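Local coordinates for plasmid pRiA4b Orf3-like domain-containing protein (PDB 2I1S), which is of unknown function but belongs to the plasmid pRiA4b ORF-3-like family, built on a mixed beta sheet, at residues Y103-G108 with V140-G145. Numbering follows the deposited sequence.
Sequences YTYDFG and VPEDSG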
loop_
_atom_site.group_PDB
_atom_site.type_symbol
_atom_site.label_atom_id
_atom_site.label_comp_id
_atom_site.label_asym_id
_atom_site.label_seq_id
_atom_site.Cartn_x
_atom_site.Cartn_y
_atom_site.Cartn_z
ATOM N N TYR A 103 -1.128 7.016 -2.599
ATOM C CA TYR A 103 -0.148 6.937 -1.509
ATOM C C TYR A 103 1.247 6.806 -2.092
ATOM O O TYR A 103 1.514 5.872 -2.833
ATOM C CB TYR A 103 -0.453 5.707 -0.649
ATOM C CG TYR A 103 0.517 5.352 0.457
ATOM C CD1 TYR A 103 0.478 5.998 1.690
ATOM C CD2 TYR A 103 1.427 4.316 0.306
ATOM C CE1 TYR A 103 1.344 5.639 2.741
ATOM C CE2 TYR A 103 2.301 3.941 1.355
ATOM C CZ TYR A 103 2.252 4.598 2.573
ATOM O OH TYR A 103 3.088 4.194 3.635
ATOM N N THR A 104 2.125 7.730 -1.744
ATOM C CA THR A 104 3.535 7.649 -2.087
ATOM C C THR A 104 4.364 7.334 -0.819
ATOM O O THR A 104 4.178 7.934 0.245
ATOM C CB THR A 104 4.013 8.972 -2.775
ATOM O OG1 THR A 104 3.176 9.246 -3.911
ATOM C CG2 THR A 104 5.493 8.892 -3.236
ATOM N N TYR A 105 5.261 6.360 -0.941
ATOM C CA TYR A 105 6.158 5.971 0.116
ATOM C C TYR A 105 7.567 5.882 -0.492
ATOM O O TYR A 105 7.756 5.249 -1.546
ATOM C CB TYR A 105 5.715 4.625 0.709
ATOM C CG TYR A 105 6.745 3.998 1.630
ATOM C CD1 TYR A 105 7.128 4.651 2.828
ATOM C CD2 TYR A 105 7.378 2.786 1.296
ATOM C CE1 TYR A 105 8.096 4.102 3.695
ATOM C CE2 TYR A 105 8.334 2.218 2.150
ATOM C CZ TYR A 105 8.707 2.906 3.357
ATOM O OH TYR A 105 9.658 2.383 4.246
ATOM N N ASP A 106 8.549 6.510 0.169
ATOM C CA ASP A 106 9.945 6.568 -0.298
ATOM C C ASP A 106 10.043 7.578 -1.414
ATOM O O ASP A 106 9.708 7.274 -2.558
ATOM C CB ASP A 106 10.488 5.184 -0.767
ATOM C CG ASP A 106 12.025 5.147 -0.884
ATOM O OD1 ASP A 106 12.620 4.071 -0.738
ATOM O OD2 ASP A 106 12.655 6.204 -1.109
ATOM N N PHE A 107 10.513 8.775 -1.088
ATOM C CA PHE A 107 10.604 9.866 -2.054
ATOM C C PHE A 107 11.834 9.740 -2.955
ATOM O O PHE A 107 12.044 10.587 -3.843
ATOM C CB PHE A 107 10.549 11.249 -1.331
ATOM C CG PHE A 107 9.227 11.500 -0.614
ATOM C CD1 PHE A 107 8.131 10.633 -0.808
ATOM C CD2 PHE A 107 9.063 12.606 0.208
ATOM C CE1 PHE A 107 6.925 10.832 -0.173
ATOM C CE2 PHE A 107 7.840 12.832 0.857
ATOM C CZ PHE A 107 6.776 11.950 0.676
ATOM N N GLY A 108 12.642 8.702 -2.725
ATOM C CA GLY A 108 13.733 8.338 -3.651
ATOM C C GLY A 108 13.279 7.292 -4.671
ATOM O O GLY A 108 13.246 7.543 -5.878
ATOM N N VAL A 140 7.154 -5.235 -3.433
ATOM C CA VAL A 140 8.508 -4.814 -3.832
ATOM C C VAL A 140 9.337 -4.673 -2.546
ATOM O O VAL A 140 8.845 -4.120 -1.553
ATOM C CB VAL A 140 8.487 -3.470 -4.638
ATOM C CG1 VAL A 140 7.705 -3.630 -5.965
ATOM C CG2 VAL A 140 7.911 -2.291 -3.796
ATOM N N PRO A 141 10.578 -5.211 -2.541
ATOM C CA PRO A 141 11.388 -5.035 -1.333
ATOM C C PRO A 141 11.760 -3.568 -1.140
ATOM O O PRO A 141 11.761 -2.792 -2.112
ATOM C CB PRO A 141 12.629 -5.870 -1.617
ATOM C CG PRO A 141 12.110 -6.935 -2.707
ATOM C CD PRO A 141 11.263 -6.055 -3.554
ATOM N N GLU A 142 12.042 -3.208 0.115
ATOM C CA GLU A 142 12.531 -1.902 0.408
ATOM C C GLU A 142 13.810 -1.641 -0.418
ATOM O O GLU A 142 14.621 -2.541 -0.582
ATOM C CB GLU A 142 12.783 -1.738 1.930
ATOM C CG GLU A 142 11.493 -1.697 2.788
ATOM C CD GLU A 142 10.992 -0.268 3.047
ATOM O OE1 GLU A 142 11.418 0.647 2.305
ATOM O OE2 GLU A 142 10.182 -0.041 3.998
ATOM N N ASP A 143 13.936 -0.408 -0.949
ATOM C CA ASP A 143 15.190 0.143 -1.471
ATOM C C ASP A 143 15.610 -0.481 -2.824
ATOM O O ASP A 143 16.760 -0.305 -3.294
ATOM C CB ASP A 143 16.287 -0.005 -0.403
ATOM C CG ASP A 143 15.868 0.567 0.947
ATOM O OD1 ASP A 143 15.339 1.702 1.001
ATOM O OD2 ASP A 143 16.075 -0.104 1.966
ATOM N N SER A 144 14.659 -1.184 -3.447
ATOM C CA SER A 144 14.951 -1.992 -4.639
ATOM C C SER A 144 15.034 -1.196 -5.963
ATOM O O SER A 144 15.083 -1.797 -7.040
ATOM C CB SER A 144 13.976 -3.168 -4.770
ATOM O OG SER A 144 12.662 -2.721 -5.042
ATOM N N GLY A 145 15.010 0.131 -5.872
ATOM C CA GLY A 145 15.247 1.001 -7.027
ATOM C C GLY A 145 14.005 1.500 -7.770
ATOM O O GLY A 145 14.139 2.035 -8.863
HETATM O O HOH W 1 11.922 1.396 -0.286
HETATM O O HOH W 2 15.734 3.522 -0.665
#
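Tyr105 swings its ring away from its own backbone N (chi1 168°) and so carries its hydroxyl from the end of strand 100-105 to Glu142, whose chain bends at chi2 and brings the carboxylate back to meet it. Glu142 is the second residue of a type II beta turn, Pro141 to Ser144, in the loop between strand 131-136 and helix 146-157; the contact thus ties that loop to an inner strand of the mixed sheet. Tyr105 OH donates a very short hydrogen bond to Glu142 OE2, at 2.5 Å, which the length of a glutamate lets it reach. The carboxylate approaches the ring at its edge, the two planes 71° apart, and touches the CE2 and CZ side as well as the hydroxyl. Tyrosine suits this place because its ring packs against Trp47 while its hydroxyl also accepts from Tyr50 N; Glu142 OE2 accepts from Glu48 N too, so each oxygen of this bond is held by a backbone N-H of one loop. A phenylalanine here would probably leave Glu142 OE2 without one donor and Tyr50 N without its acceptor.

Beside this direct bond, water does the joining. Asp106 OD1 lies 4.0 Å from Asp143 OD1, a pairing of like charges that is likely to be eased by two bridging waters and by His51, whose NE2 is hydrogen-bonded to Asp143 OD1. One water donates to Asp106 OD1 and Glu142 OE1 and accepts from Asp143 N; the other donates to both aspartates. Asp143 takes the turn's positive-phi third position, which aspartate tolerates. Asp106's short carboxylate also shapes its own loop: OD2 accepts from Gly108 N at 3.0 Å, closing an Asx turn, and from Asp109 N. In the beta turn, Ser144 is short enough to fold back, and its OG donates to Pro141 O at 3.1 Å, tilted 26° from the carbonyl plane.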